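Long-range contacts in phosphodiesterase (Pseudomonas aeruginosa, PDB 4G75), which is a colicin M-like bacteriocin that probably blocks peptidoglycan synthesis by magnesium-dependent hydrolysis of the lipid II precursor, as its relatives do: residues D135-G140 and M159-E164; T153-K158 and F269-P274; A207-G212 and N249-T254; D241-N246 and Y275-P280. All coordinates share one frame; numbering follows the deposited sequence.

Contact 1: residues D135-G140 and M159-E164; sequences DTFNGG and MNFPIE
Met159, a selenomethionine in this crystal, curls over the ring of Phe137. Its CB starts the contact 3.5 Å from Phe137 CE2, and CG follows, 3.9 Å from Phe137 CZ. The chain then bends at chi2 (-70°) and again at chi3 (-69°): SE runs beside the backbone, 3.7 Å from Asp135 CA, and CE folds back over the ring face, 3.8 Å from the centroid of the Phe137 ring. This is a CH-pi contact within a Met-aromatic pair. The backbones meet in a single beta bridge, Thr136 with Asn160, which lays loop 135-140 along strand 159-160, itself paired on its other side with strand 275-278. Asn160 N donates to Asp135 O (2.9 Å), and Phe137 N to Asn160 O (2.8 Å). Farther on, Thr136 CG2 rests on Pro162 CD at 3.5 Å. Phe161 CZ lies 3.6 Å from Gly139 CA, and the ring's other neighbours include Thr210, next to the magnesium ligand Val211.

Contact 2: residues T153-K158 and F269-P274; sequences TGKGKK and FKDTTP
Two turns, one leading into each of two neighbouring parallel strands, face each other here through Lys155 and Asp271, with a row of waters between them. The type I' turn Gly154-Lys157 follows helix 143-153 and precedes strand 159-160; the type I turn Phe269-Thr272 precedes strand 275-278. No direct hydrogen bond joins them. Water 1 accepts from Lys155 N and lies within hydrogen-bonding distance of Asp271 O, at 2.7 Å; water 3 likewise accepts from Gly156 N and sits 2.8 Å from Thr273 O. At the outer end, Lys155 stretches its chain across Asp271, putting CE 3.4 Å from Asp271 OD2 but leaving NZ 4.0 Å from that oxygen, beyond a salt bridge; water 2 fills in, accepting from Lys155 NZ and donating to Asp271 OD2 (2.7 Å).

Each turn also ties itself together. Gly154 O is gripped from opposite faces of its plane by Lys157 N and Lys157 NZ, and Phe269 O takes both Thr272 N and Thr272 OG1. Direct contacts between the turns are few: the Thr273 methyl CG2 lies against the backbone at Gly156 N (3.5 Å), and on the more buried side the methyl CG2 of Thr153 meets the edge of the Phe269 ring, 3.8 Å from Phe269 CD1. Thr153 OG1 turns instead to the helix, bonded to Ala149 O.

Contact 3: residues A207-G212 and N249-T254; sequences AGNTVG and NHRTET. With MG (magnesium ion), chain B; EDO (1,2-ethanediol), chain D; EDO (1,2-ethanediol), chain F.
Asn249 pushes its side chain against the turn that follows helix 205-208, and here the packing is close. Its CB lies 3.4 Å from Gly208 O and its OD1 3.4 Å from Gly212 CA, where the lack of a side chain on the glycine leaves the amide its place. With CG anti to the carbonyl carbon (chi1 -55°), the Asn249 amide lies along the turn, ND2 on the side of Val211. The turn is tied inwardly by Ala207 O, which accepts from the backbone N of Thr210, Val211 and Gly212.

This is the turn that presents Val211 O to the magnesium ion at 2.2 Å; Glu213 O and Asp241 OD2 are the other protein ligands. Asn249 stands in the second shell: its ND2 donates to water 5 (3.0 Å), a magnesium ligand, and at 3.2 Å to water 4, which in turn donates to Thr210 O.

The end at Arg251 is looser. Arg251 CG passes Asn209 CG at 4.1 Å, while the Arg251 guanidinium makes a salt bridge through NH2 with Glu55. The 1,2-ethanediol of chain F, probably from the crystallisation liquor, donates through O1 to Asn249 O (2.8 Å).

Contact 4: residues D241-N246 and Y275-P280; sequences DLYDFN and YPIGIP. With MG (magnesium ion), chain B; EDO (1,2-ethanediol), chain D; EDO (1,2-ethanediol), chain J.
Tyr243 and Tyr275 come together through different first torsions: Tyr243 carries CG anti to its backbone N (chi1 -172°), whereas Tyr275 has CG between backbone N and carbonyl carbon (chi1 62°), which swings its ring against the root of its neighbour. Tyr243 CB consequently sits over the Tyr275 ring, 3.9 Å from the centroid, in a CH-pi contact. The rings are nearly parallel, at 18°, yet slid so far apart that they barely overlap, with Tyr243 CD2 3.6 Å from Tyr275 CE2. The hydroxyl of Tyr275 lies above the Tyr243 ring near its rim, and is hydrogen-bonded to Ala147 O of helix 143-153. Ile277 continues the row, its CD1 3.8 Å from Tyr243 CD1.

All this lies on one face of an antiparallel pairing in the mixed sheet, between the end of strand 229-243 and strand 275-278. Asp241 with Ile277 and Tyr243 with Tyr275 are hydrogen-bonded pairs, each bonded both ways; Ile277 N reaches Asp241 O at 2.8 Å. Leu242 and Pro276, the non-hydrogen-bonded pair between them, direct their side chains to the opposite face. The pairing also fixes the backbone of Asp241, whose side chain leads away from strand 275-278 to bind the magnesium ion through OD2 at 2.5 Å; five ligands of the ion are modelled, two of them waters.

From the N terminus, contact 1 closes first, a short loop carrying helix 143-153. Contact 2 opens inside that loop, at 153-158, and closes only at 269-274, so the two cross. Contact 3 is nested within the long loop of contact 2 and in series after contact 1. Contact 4 opens inside the loop of contact 3 and closes just past contact 2, crossing both. Strand 275-278 joins contacts 1 and 4, since it pairs with strand 159-160 as well as with strand 229-243. Contacts 3 and 4 meet at the magnesium ion, and Phe161 of contact 1 packs on Thr210 and Val211, linking the sheet to the metal-binding turn.

Contact 1: residues D135-G140 and M159-E164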
loop_
_atom_site.group_PDB
_atom_site.type_symbol
_atom_site.label_atom_id
_atom_site.label_comp_id
_atom_site.label_asym_id
_atom_site.label_seq_id
_atom_site.Cartn_x
_atom_site.Cartn_y
_atom_site.Cartn_z
ATOM N N ASP A 135 -6.427 -10.787 1.830
ATOM C CA ASP A 135 -5.112 -11.400 1.998
ATOM C C ASP A 135 -4.075 -10.991 0.954
ATOM O O ASP A 135 -2.937 -11.467 0.980
ATOM C CB ASP A 135 -5.231 -12.933 2.039
ATOM C CG ASP A 135 -5.736 -13.522 0.733
ATOM O OD1 ASP A 135 -5.978 -12.767 -0.227
ATOM O OD2 ASP A 135 -5.896 -14.756 0.665
ATOM N N THR A 136 -4.463 -10.100 0.050
ATOM C CA THR A 136 -3.607 -9.726 -1.068
ATOM C C THR A 136 -3.835 -8.258 -1.403
ATOM O O THR A 136 -4.985 -7.804 -1.455
ATOM C CB THR A 136 -3.937 -10.564 -2.306
ATOM O OG1 THR A 136 -3.902 -11.952 -1.957
ATOM C CG2 THR A 136 -2.935 -10.301 -3.429
ATOM N N PHE A 137 -2.749 -7.523 -1.618
ATOM C CA PHE A 137 -2.840 -6.097 -1.954
ATOM C C PHE A 137 -3.058 -5.878 -3.446
ATOM O O PHE A 137 -2.588 -6.659 -4.281
ATOM C CB PHE A 137 -1.555 -5.362 -1.556
ATOM C CG PHE A 137 -1.314 -5.295 -0.072
ATOM C CD1 PHE A 137 -2.152 -4.564 0.750
ATOM C CD2 PHE A 137 -0.205 -5.919 0.494
ATOM C CE1 PHE A 137 -1.914 -4.489 2.118
ATOM C CE2 PHE A 137 0.036 -5.839 1.848
ATOM C CZ PHE A 137 -0.815 -5.123 2.658
ATOM N N ASN A 138 -3.737 -4.785 -3.780
ATOM C CA ASN A 138 -3.891 -4.374 -5.174
ATOM C C ASN A 138 -2.631 -3.796 -5.819
ATOM O O ASN A 138 -2.392 -3.987 -7.022
ATOM C CB ASN A 138 -5.016 -3.347 -5.301
ATOM C CG ASN A 138 -5.287 -2.966 -6.743
ATOM O OD1 ASN A 138 -5.672 -3.809 -7.554
ATOM N ND2 ASN A 138 -5.078 -1.698 -7.073
ATOM N N GLY A 139 -1.845 -3.068 -5.029
ATOM C CA GLY A 139 -0.682 -2.359 -5.542
ATOM C C GLY A 139 -1.038 -1.001 -6.131
ATOM O O GLY A 139 -0.327 -0.481 -6.995
ATOM N N GLY A 140 -2.146 -0.429 -5.663
ATOM C CA GLY A 140 -2.600 0.875 -6.127
ATOM C C GLY A 140 -2.722 1.935 -5.046
ATOM O O GLY A 140 -2.051 1.863 -4.013
HETATM N N MSE A 159 0.232 -10.898 4.561
HETATM C CA MSE A 159 -0.407 -10.337 3.378
HETATM C C MSE A 159 0.476 -10.636 2.178
HETATM O O MSE A 159 1.689 -10.727 2.313
HETATM C CB MSE A 159 -0.583 -8.824 3.520
HETATM C CG MSE A 159 -1.559 -8.428 4.621
HETATM SE SE MSE A 159 -3.424 -8.864 4.167
HETATM C CE MSE A 159 -3.720 -7.575 2.739
ATOM N N ASN A 160 -0.136 -10.793 1.010
ATOM C CA ASN A 160 0.613 -10.984 -0.225
ATOM C C ASN A 160 0.600 -9.728 -1.096
ATOM O O ASN A 160 -0.451 -9.128 -1.295
ATOM C CB ASN A 160 0.031 -12.163 -1.014
ATOM C CG ASN A 160 0.472 -13.509 -0.461
ATOM O OD1 ASN A 160 -0.297 -14.469 -0.442
ATOM N ND2 ASN A 160 1.715 -13.584 -0.020
ATOM N N PHE A 161 1.773 -9.335 -1.590
ATOM C CA PHE A 161 1.907 -8.274 -2.584
ATOM C C PHE A 161 2.490 -8.940 -3.826
ATOM O O PHE A 161 3.712 -9.087 -3.944
ATOM C CB PHE A 161 2.851 -7.180 -2.067
ATOM C CG PHE A 161 2.664 -5.829 -2.728
ATOM C CD1 PHE A 161 2.309 -5.729 -4.069
ATOM C CD2 PHE A 161 2.883 -4.661 -2.011
ATOM C CE1 PHE A 161 2.145 -4.495 -4.674
ATOM C CE2 PHE A 161 2.727 -3.421 -2.607
ATOM C CZ PHE A 161 2.353 -3.336 -3.942
ATOM N N PRO A 162 1.619 -9.387 -4.746
ATOM C CA PRO A 162 2.138 -10.095 -5.928
ATOM C C PRO A 162 3.241 -9.286 -6.620
ATOM O O PRO A 162 3.120 -8.070 -6.788
ATOM C CB PRO A 162 0.906 -10.243 -6.817
ATOM C CG PRO A 162 -0.270 -10.230 -5.833
ATOM C CD PRO A 162 0.149 -9.260 -4.759
ATOM N N ILE A 163 4.316 -9.960 -7.016
ATOM C CA ILE A 163 5.499 -9.256 -7.499
ATOM C C ILE A 163 5.212 -8.354 -8.702
ATOM O O ILE A 163 5.773 -7.271 -8.810
ATOM C CB ILE A 163 6.668 -10.230 -7.806
ATOM C CG1 ILE A 163 7.994 -9.468 -7.909
ATOM C CG2 ILE A 163 6.374 -11.065 -9.045
ATOM C CD1 ILE A 163 9.230 -10.388 -8.037
ATOM N N GLU A 164 4.341 -8.803 -9.599
ATOM C CA GLU A 164 4.016 -8.024 -10.788
ATOM C C GLU A 164 3.215 -6.763 -10.457
ATOM O O GLU A 164 3.138 -5.837 -11.270
ATOM C CB GLU A 164 3.279 -8.884 -11.832
ATOM C CG GLU A 164 1.866 -9.318 -11.446
ATOM C CD GLU A 164 1.824 -10.591 -10.603
ATOM O OE1 GLU A 164 2.892 -11.072 -10.149
ATOM O OE2 GLU A 164 0.709 -11.117 -10.394
#

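Contact 2: residues T153-K158 and F269-P274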
loop_
_atom_site.group_PDB
_atom_site.type_symbol
_atom_site.label_atom_id
_atom_site.label_comp_id
_atom_site.label_asym_id
_atom_site.label_seq_id
_atom_site.Cartn_x
_atom_site.Cartn_y
_atom_site.Cartn_z
ATOM N N THR A 153 -4.505 -3.661 12.869
ATOM C CA THR A 153 -5.630 -4.533 13.192
ATOM C C THR A 153 -5.549 -5.966 12.662
ATOM O O THR A 153 -6.405 -6.792 12.984
ATOM C CB THR A 153 -6.963 -3.922 12.681
ATOM O OG1 THR A 153 -6.899 -3.773 11.255
ATOM C CG2 THR A 153 -7.214 -2.563 13.322
ATOM N N GLY A 154 -4.544 -6.263 11.843
ATOM C CA GLY A 154 -4.445 -7.579 11.226
ATOM C C GLY A 154 -3.901 -8.677 12.130
ATOM O O GLY A 154 -3.942 -9.853 11.781
ATOM N N LYS A 155 -3.392 -8.290 13.295
ATOM C CA LYS A 155 -2.914 -9.255 14.292
ATOM C C LYS A 155 -1.890 -10.239 13.729
ATOM O O LYS A 155 -1.947 -11.436 14.016
ATOM C CB LYS A 155 -4.086 -10.015 14.914
ATOM C CG LYS A 155 -5.025 -9.122 15.709
ATOM C CD LYS A 155 -6.033 -9.948 16.511
ATOM C CE LYS A 155 -6.693 -9.105 17.587
ATOM N NZ LYS A 155 -7.801 -9.828 18.262
ATOM N N GLY A 156 -0.970 -9.732 12.917
ATOM C CA GLY A 156 0.186 -10.511 12.512
ATOM C C GLY A 156 -0.006 -11.355 11.263
ATOM O O GLY A 156 0.940 -11.977 10.786
ATOM N N LYS A 157 -1.221 -11.375 10.728
ATOM C CA LYS A 157 -1.508 -12.213 9.567
ATOM C C LYS A 157 -0.728 -11.767 8.328
ATOM O O LYS A 157 -0.565 -10.577 8.064
ATOM C CB LYS A 157 -3.007 -12.252 9.283
ATOM C CG LYS A 157 -3.828 -12.825 10.431
ATOM C CD LYS A 157 -5.213 -13.264 9.978
ATOM C CE LYS A 157 -6.020 -12.093 9.440
ATOM N NZ LYS A 157 -6.262 -11.058 10.482
ATOM N N LYS A 158 -0.238 -12.744 7.579
ATOM C CA LYS A 158 0.538 -12.478 6.380
ATOM C C LYS A 158 -0.331 -11.860 5.288
ATOM O O LYS A 158 -1.490 -12.241 5.121
ATOM C CB LYS A 158 1.126 -13.797 5.893
ATOM C CG LYS A 158 1.936 -13.728 4.620
ATOM C CD LYS A 158 2.733 -15.010 4.493
ATOM C CE LYS A 158 3.602 -15.029 3.254
ATOM N NZ LYS A 158 4.437 -16.259 3.238
ATOM N N PHE A 269 -4.619 1.416 19.378
ATOM C CA PHE A 269 -4.822 0.190 18.631
ATOM C C PHE A 269 -3.915 -0.855 19.260
ATOM O O PHE A 269 -2.802 -1.090 18.804
ATOM C CB PHE A 269 -4.488 0.406 17.151
ATOM C CG PHE A 269 -5.568 1.124 16.385
ATOM C CD1 PHE A 269 -6.473 0.419 15.609
ATOM C CD2 PHE A 269 -5.679 2.506 16.448
ATOM C CE1 PHE A 269 -7.472 1.079 14.902
ATOM C CE2 PHE A 269 -6.680 3.173 15.749
ATOM C CZ PHE A 269 -7.570 2.459 14.969
ATOM N N LYS A 270 -4.404 -1.458 20.341
ATOM C CA LYS A 270 -3.577 -2.279 21.214
ATOM C C LYS A 270 -3.097 -3.583 20.581
ATOM O O LYS A 270 -2.231 -4.259 21.131
ATOM C CB LYS A 270 -4.319 -2.560 22.521
ATOM C CG LYS A 270 -4.654 -1.303 23.313
ATOM C CD LYS A 270 -5.086 -1.648 24.729
ATOM C CE LYS A 270 -5.176 -0.408 25.605
ATOM N NZ LYS A 270 -5.630 -0.750 26.986
ATOM N N ASP A 271 -3.654 -3.936 19.429
ATOM C CA ASP A 271 -3.228 -5.151 18.735
ATOM C C ASP A 271 -2.190 -4.894 17.647
ATOM O O ASP A 271 -1.789 -5.819 16.950
ATOM C CB ASP A 271 -4.438 -5.872 18.137
ATOM C CG ASP A 271 -5.434 -6.297 19.194
ATOM O OD1 ASP A 271 -5.007 -6.891 20.206
ATOM O OD2 ASP A 271 -6.641 -6.039 19.007
ATOM N N THR A 272 -1.757 -3.644 17.504
ATOM C CA THR A 272 -0.772 -3.291 16.484
ATOM C C THR A 272 0.460 -4.180 16.566
ATOM O O THR A 272 1.045 -4.343 17.634
ATOM C CB THR A 272 -0.315 -1.830 16.617
ATOM O OG1 THR A 272 -1.435 -0.958 16.419
ATOM C CG2 THR A 272 0.765 -1.508 15.586
ATOM N N THR A 273 0.865 -4.744 15.434
ATOM C CA THR A 273 2.054 -5.596 15.414
ATOM C C THR A 273 2.555 -5.790 13.983
ATOM O O THR A 273 1.760 -5.808 13.041
ATOM C CB THR A 273 1.773 -6.958 16.082
ATOM O OG1 THR A 273 3.010 -7.597 16.431
ATOM C CG2 THR A 273 0.956 -7.861 15.166
ATOM N N PRO A 274 3.876 -5.912 13.813
ATOM C CA PRO A 274 4.406 -6.150 12.468
ATOM C C PRO A 274 3.839 -7.433 11.869
ATOM O O PRO A 274 3.393 -8.333 12.591
ATOM C CB PRO A 274 5.912 -6.301 12.710
ATOM C CG PRO A 274 6.164 -5.538 13.973
ATOM C CD PRO A 274 4.951 -5.802 14.817
HETATM O O HOH W 1 -2.560 -5.848 14.363
HETATM O O HOH W 2 -8.865 -7.368 19.614
HETATM O O HOH W 3 -0.513 -7.085 12.002
#

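Contact 3: residues A207-G212 and N249-T254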
loop_
_atom_site.group_PDB
_atom_site.type_symbol
_atom_site.label_atom_id
_atom_site.label_comp_id
_atom_site.label_asym_id
_atom_site.label_seq_id
_atom_site.Cartn_x
_atom_site.Cartn_y
_atom_site.Cartn_z
ATOM N N ALA A 207 4.773 0.869 -4.142
ATOM C CA ALA A 207 5.633 -0.145 -3.543
ATOM C C ALA A 207 6.578 0.509 -2.544
ATOM O O ALA A 207 6.800 -0.015 -1.456
ATOM C CB ALA A 207 6.419 -0.905 -4.611
ATOM N N GLY A 208 7.142 1.653 -2.922
ATOM C CA GLY A 208 8.079 2.347 -2.055
ATOM C C GLY A 208 7.480 2.729 -0.716
ATOM O O GLY A 208 8.169 2.747 0.306
ATOM N N ASN A 209 6.186 3.031 -0.725
ATOM C CA ASN A 209 5.479 3.495 0.459
ATOM C C ASN A 209 4.838 2.330 1.203
ATOM O O ASN A 209 4.197 2.520 2.231
ATOM C CB ASN A 209 4.410 4.503 0.031
ATOM C CG ASN A 209 3.918 5.374 1.170
ATOM O OD1 ASN A 209 4.661 5.727 2.096
ATOM N ND2 ASN A 209 2.661 5.744 1.093
ATOM N N THR A 210 5.010 1.119 0.678
ATOM C CA THR A 210 4.438 -0.072 1.299
ATOM C C THR A 210 5.527 -1.030 1.791
ATOM O O THR A 210 5.653 -1.279 2.990
ATOM C CB THR A 210 3.492 -0.820 0.325
ATOM O OG1 THR A 210 2.475 0.084 -0.137
ATOM C CG2 THR A 210 2.834 -2.006 1.019
ATOM N N VAL A 211 6.295 -1.567 0.851
ATOM C CA VAL A 211 7.387 -2.480 1.174
ATOM C C VAL A 211 8.766 -1.828 1.167
ATOM O O VAL A 211 9.686 -2.345 1.786
ATOM C CB VAL A 211 7.417 -3.700 0.233
ATOM C CG1 VAL A 211 6.176 -4.558 0.460
ATOM C CG2 VAL A 211 7.517 -3.253 -1.228
ATOM N N GLY A 212 8.921 -0.717 0.455
ATOM C CA GLY A 212 10.202 -0.024 0.397
ATOM C C GLY A 212 11.311 -0.870 -0.208
ATOM O O GLY A 212 11.176 -1.377 -1.325
ATOM N N ASN A 249 10.362 4.320 4.734
ATOM C CA ASN A 249 9.391 4.239 3.644
ATOM C C ASN A 249 8.410 5.401 3.576
ATOM O O ASN A 249 7.608 5.463 2.649
ATOM C CB ASN A 249 8.586 2.934 3.724
ATOM C CG ASN A 249 9.467 1.706 3.749
ATOM O OD1 ASN A 249 10.616 1.742 3.312
ATOM N ND2 ASN A 249 8.927 0.609 4.262
ATOM N N HIS A 250 8.466 6.314 4.545
ATOM C CA HIS A 250 7.540 7.450 4.563
ATOM C C HIS A 250 7.826 8.425 3.432
ATOM O O HIS A 250 8.989 8.735 3.139
ATOM C CB HIS A 250 7.627 8.230 5.886
ATOM C CG HIS A 250 7.277 7.430 7.102
ATOM N ND1 HIS A 250 6.329 6.430 7.094
ATOM C CD2 HIS A 250 7.720 7.516 8.381
ATOM C CE1 HIS A 250 6.222 5.916 8.306
ATOM N NE2 HIS A 250 7.056 6.556 9.106
ATOM N N ARG A 251 6.768 8.930 2.807
ATOM C CA ARG A 251 6.928 10.017 1.854
ATOM C C ARG A 251 7.363 11.271 2.620
ATOM O O ARG A 251 6.955 11.490 3.763
ATOM C CB ARG A 251 5.655 10.218 1.030
ATOM C CG ARG A 251 5.400 9.056 0.071
ATOM C CD ARG A 251 4.367 9.384 -0.995
ATOM N NE ARG A 251 3.017 9.517 -0.451
ATOM C CZ ARG A 251 1.934 9.716 -1.195
ATOM N NH1 ARG A 251 2.040 9.806 -2.515
ATOM N NH2 ARG A 251 0.741 9.828 -0.624
ATOM N N THR A 252 8.214 12.075 1.996
ATOM C CA THR A 252 8.900 13.177 2.668
ATOM C C THR A 252 7.972 14.189 3.334
ATOM O O THR A 252 8.172 14.582 4.487
ATOM C CB THR A 252 9.802 13.936 1.673
ATOM O OG1 THR A 252 10.632 12.999 0.979
ATOM C CG2 THR A 252 10.672 14.947 2.400
ATOM N N GLU A 253 6.966 14.628 2.590
ATOM C CA GLU A 253 6.116 15.728 3.051
ATOM C C GLU A 253 5.486 15.525 4.430
ATOM O O GLU A 253 5.404 16.460 5.223
ATOM C CB GLU A 253 5.024 16.058 2.033
ATOM C CG GLU A 253 4.211 17.287 2.433
ATOM C CD GLU A 253 3.172 17.682 1.406
ATOM O OE1 GLU A 253 3.052 16.994 0.371
ATOM O OE2 GLU A 253 2.468 18.687 1.641
ATOM N N THR A 254 5.040 14.308 4.712
ATOM C CA THR A 254 4.350 14.026 5.962
ATOM C C THR A 254 5.129 13.063 6.858
ATOM O O THR A 254 4.581 12.522 7.819
ATOM C CB THR A 254 2.962 13.417 5.686
ATOM O OG1 THR A 254 3.083 12.411 4.671
ATOM C CG2 THR A 254 2.002 14.483 5.201
HETATM MG MG MG B . 11.292 -3.148 3.131
HETATM C C1 EDO D . 6.111 3.694 5.993
HETATM O O1 EDO D . 5.943 2.427 6.638
HETATM C C2 EDO D . 5.312 3.733 4.699
HETATM O O2 EDO D . 3.914 3.612 4.977
HETATM C C1 EDO F . 9.098 7.111 0.024
HETATM O O1 EDO F . 8.426 5.848 -0.020
HETATM C C2 EDO F . 10.490 6.938 0.632
HETATM O O2 EDO F . 11.309 6.177 -0.271
HETATM O O HOH W 4 5.804 0.935 4.751
HETATM O O HOH W 5 9.983 -2.065 5.009
HETATM O O HOH W 6 13.003 -3.862 4.881
#

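Contact 4: residues D241-N246 and Y275-P280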
loop_
_atom_site.group_PDB
_atom_site.type_symbol
_atom_site.label_atom_id
_atom_site.label_comp_id
_atom_site.label_asym_id
_atom_site.label_seq_id
_atom_site.Cartn_x
_atom_site.Cartn_y
_atom_site.Cartn_z
ATOM N N ASP A 241 8.920 -9.744 3.094
ATOM C CA ASP A 241 9.424 -8.513 3.667
ATOM C C ASP A 241 8.574 -8.107 4.864
ATOM O O ASP A 241 7.356 -8.013 4.764
ATOM C CB ASP A 241 9.404 -7.415 2.607
ATOM C CG ASP A 241 10.411 -6.331 2.885
ATOM O OD1 ASP A 241 11.614 -6.572 2.658
ATOM O OD2 ASP A 241 9.999 -5.243 3.333
ATOM N N LEU A 242 9.219 -7.860 5.997
ATOM C CA LEU A 242 8.487 -7.535 7.219
ATOM C C LEU A 242 7.902 -6.127 7.200
ATOM O O LEU A 242 8.627 -5.153 6.993
ATOM C CB LEU A 242 9.398 -7.702 8.439
ATOM C CG LEU A 242 8.718 -7.465 9.783
ATOM C CD1 LEU A 242 7.744 -8.592 10.058
ATOM C CD2 LEU A 242 9.757 -7.363 10.882
ATOM N N TYR A 243 6.588 -6.010 7.404
ATOM C CA TYR A 243 5.991 -4.686 7.550
ATOM C C TYR A 243 6.046 -4.297 9.017
ATOM O O TYR A 243 5.369 -4.900 9.851
ATOM C CB TYR A 243 4.540 -4.645 7.064
ATOM C CG TYR A 243 3.976 -3.236 7.019
ATOM C CD1 TYR A 243 3.892 -2.539 5.825
ATOM C CD2 TYR A 243 3.560 -2.597 8.179
ATOM C CE1 TYR A 243 3.387 -1.249 5.784
ATOM C CE2 TYR A 243 3.050 -1.316 8.148
ATOM C CZ TYR A 243 2.974 -0.643 6.953
ATOM O OH TYR A 243 2.470 0.635 6.923
ATOM N N ASP A 244 6.860 -3.295 9.329
ATOM C CA ASP A 244 6.978 -2.818 10.702
ATOM C C ASP A 244 6.859 -1.301 10.772
ATOM O O ASP A 244 7.364 -0.672 11.703
ATOM C CB ASP A 244 8.290 -3.301 11.339
ATOM C CG ASP A 244 9.523 -2.938 10.518
ATOM O OD1 ASP A 244 9.404 -2.219 9.503
ATOM O OD2 ASP A 244 10.630 -3.383 10.889
ATOM N N PHE A 245 6.187 -0.727 9.775
ATOM C CA PHE A 245 5.992 0.720 9.678
ATOM C C PHE A 245 7.329 1.456 9.704
ATOM O O PHE A 245 7.516 2.421 10.438
ATOM C CB PHE A 245 5.049 1.222 10.776
ATOM C CG PHE A 245 4.404 2.549 10.460
ATOM C CD1 PHE A 245 3.661 2.716 9.300
ATOM C CD2 PHE A 245 4.551 3.629 11.316
ATOM C CE1 PHE A 245 3.072 3.936 9.001
ATOM C CE2 PHE A 245 3.965 4.847 11.024
ATOM C CZ PHE A 245 3.223 5.002 9.873
ATOM N N ASN A 246 8.251 0.967 8.882
ATOM C CA ASN A 246 9.596 1.511 8.747
ATOM C C ASN A 246 9.563 2.958 8.269
ATOM O O ASN A 246 9.022 3.245 7.204
ATOM C CB ASN A 246 10.361 0.646 7.744
ATOM C CG ASN A 246 11.856 0.928 7.721
ATOM O OD1 ASN A 246 12.311 2.014 8.071
ATOM N ND2 ASN A 246 12.627 -0.063 7.289
ATOM N N TYR A 275 3.856 -7.521 10.547
ATOM C CA TYR A 275 3.417 -8.743 9.884
ATOM C C TYR A 275 4.218 -8.923 8.604
ATOM O O TYR A 275 4.711 -7.948 8.049
ATOM C CB TYR A 275 1.930 -8.674 9.562
ATOM C CG TYR A 275 1.573 -7.561 8.609
ATOM C CD1 TYR A 275 1.442 -7.801 7.243
ATOM C CD2 TYR A 275 1.378 -6.268 9.072
ATOM C CE1 TYR A 275 1.113 -6.778 6.364
ATOM C CE2 TYR A 275 1.043 -5.237 8.200
ATOM C CZ TYR A 275 0.910 -5.502 6.852
ATOM O OH TYR A 275 0.590 -4.483 5.998
ATOM N N PRO A 276 4.352 -10.177 8.141
ATOM C CA PRO A 276 5.095 -10.479 6.914
ATOM C C PRO A 276 4.304 -10.123 5.667
ATOM O O PRO A 276 3.098 -10.384 5.598
ATOM C CB PRO A 276 5.260 -12.005 6.954
ATOM C CG PRO A 276 4.505 -12.494 8.129
ATOM C CD PRO A 276 3.749 -11.373 8.746
ATOM N N ILE A 277 4.977 -9.527 4.689
ATOM C CA ILE A 277 4.376 -9.358 3.377
ATOM C C ILE A 277 5.087 -10.310 2.422
ATOM O O ILE A 277 6.265 -10.136 2.109
ATOM C CB ILE A 277 4.446 -7.897 2.883
ATOM C CG1 ILE A 277 3.543 -7.012 3.752
ATOM C CG2 ILE A 277 4.011 -7.798 1.418
ATOM C CD1 ILE A 277 3.631 -5.523 3.431
ATOM N N GLY A 278 4.372 -11.335 1.987
ATOM C CA GLY A 278 4.887 -12.202 0.951
ATOM C C GLY A 278 4.833 -11.455 -0.366
ATOM O O GLY A 278 3.924 -10.654 -0.604
ATOM N N ILE A 279 5.809 -11.712 -1.225
ATOM C CA ILE A 279 5.867 -11.066 -2.527
ATOM C C ILE A 279 6.002 -12.172 -3.557
ATOM O O ILE A 279 7.071 -12.383 -4.121
ATOM C CB ILE A 279 7.043 -10.079 -2.613
ATOM C CG1 ILE A 279 6.990 -9.095 -1.438
ATOM C CG2 ILE A 279 7.033 -9.328 -3.954
ATOM C CD1 ILE A 279 8.190 -8.152 -1.363
ATOM N N PRO A 280 4.905 -12.908 -3.780
ATOM C CA PRO A 280 4.934 -14.143 -4.572
ATOM C C PRO A 280 5.024 -13.895 -6.066
ATOM O O PRO A 280 4.620 -12.833 -6.556
ATOM C CB PRO A 280 3.596 -14.807 -4.235
ATOM C CG PRO A 280 2.701 -13.684 -3.847
ATOM C CD PRO A 280 3.571 -12.629 -3.218
HETATM MG MG MG B . 11.292 -3.148 3.131
HETATM C C1 EDO D . 6.111 3.694 5.993
HETATM O O1 EDO D . 5.943 2.427 6.638
HETATM C C2 EDO D . 5.312 3.733 4.699
HETATM O O2 EDO D . 3.914 3.612 4.977
HETATM C C1 EDO J . 1.644 -15.370 -8.781
HETATM O O1 EDO J . 2.446 -15.366 -9.965
HETATM C C2 EDO J . 2.222 -14.366 -7.793
HETATM O O2 EDO J . 2.434 -13.116 -8.457
HETATM O O HOH W 6 13.003 -3.862 4.881
HETATM O O HOH W 5 9.983 -2.065 5.009
#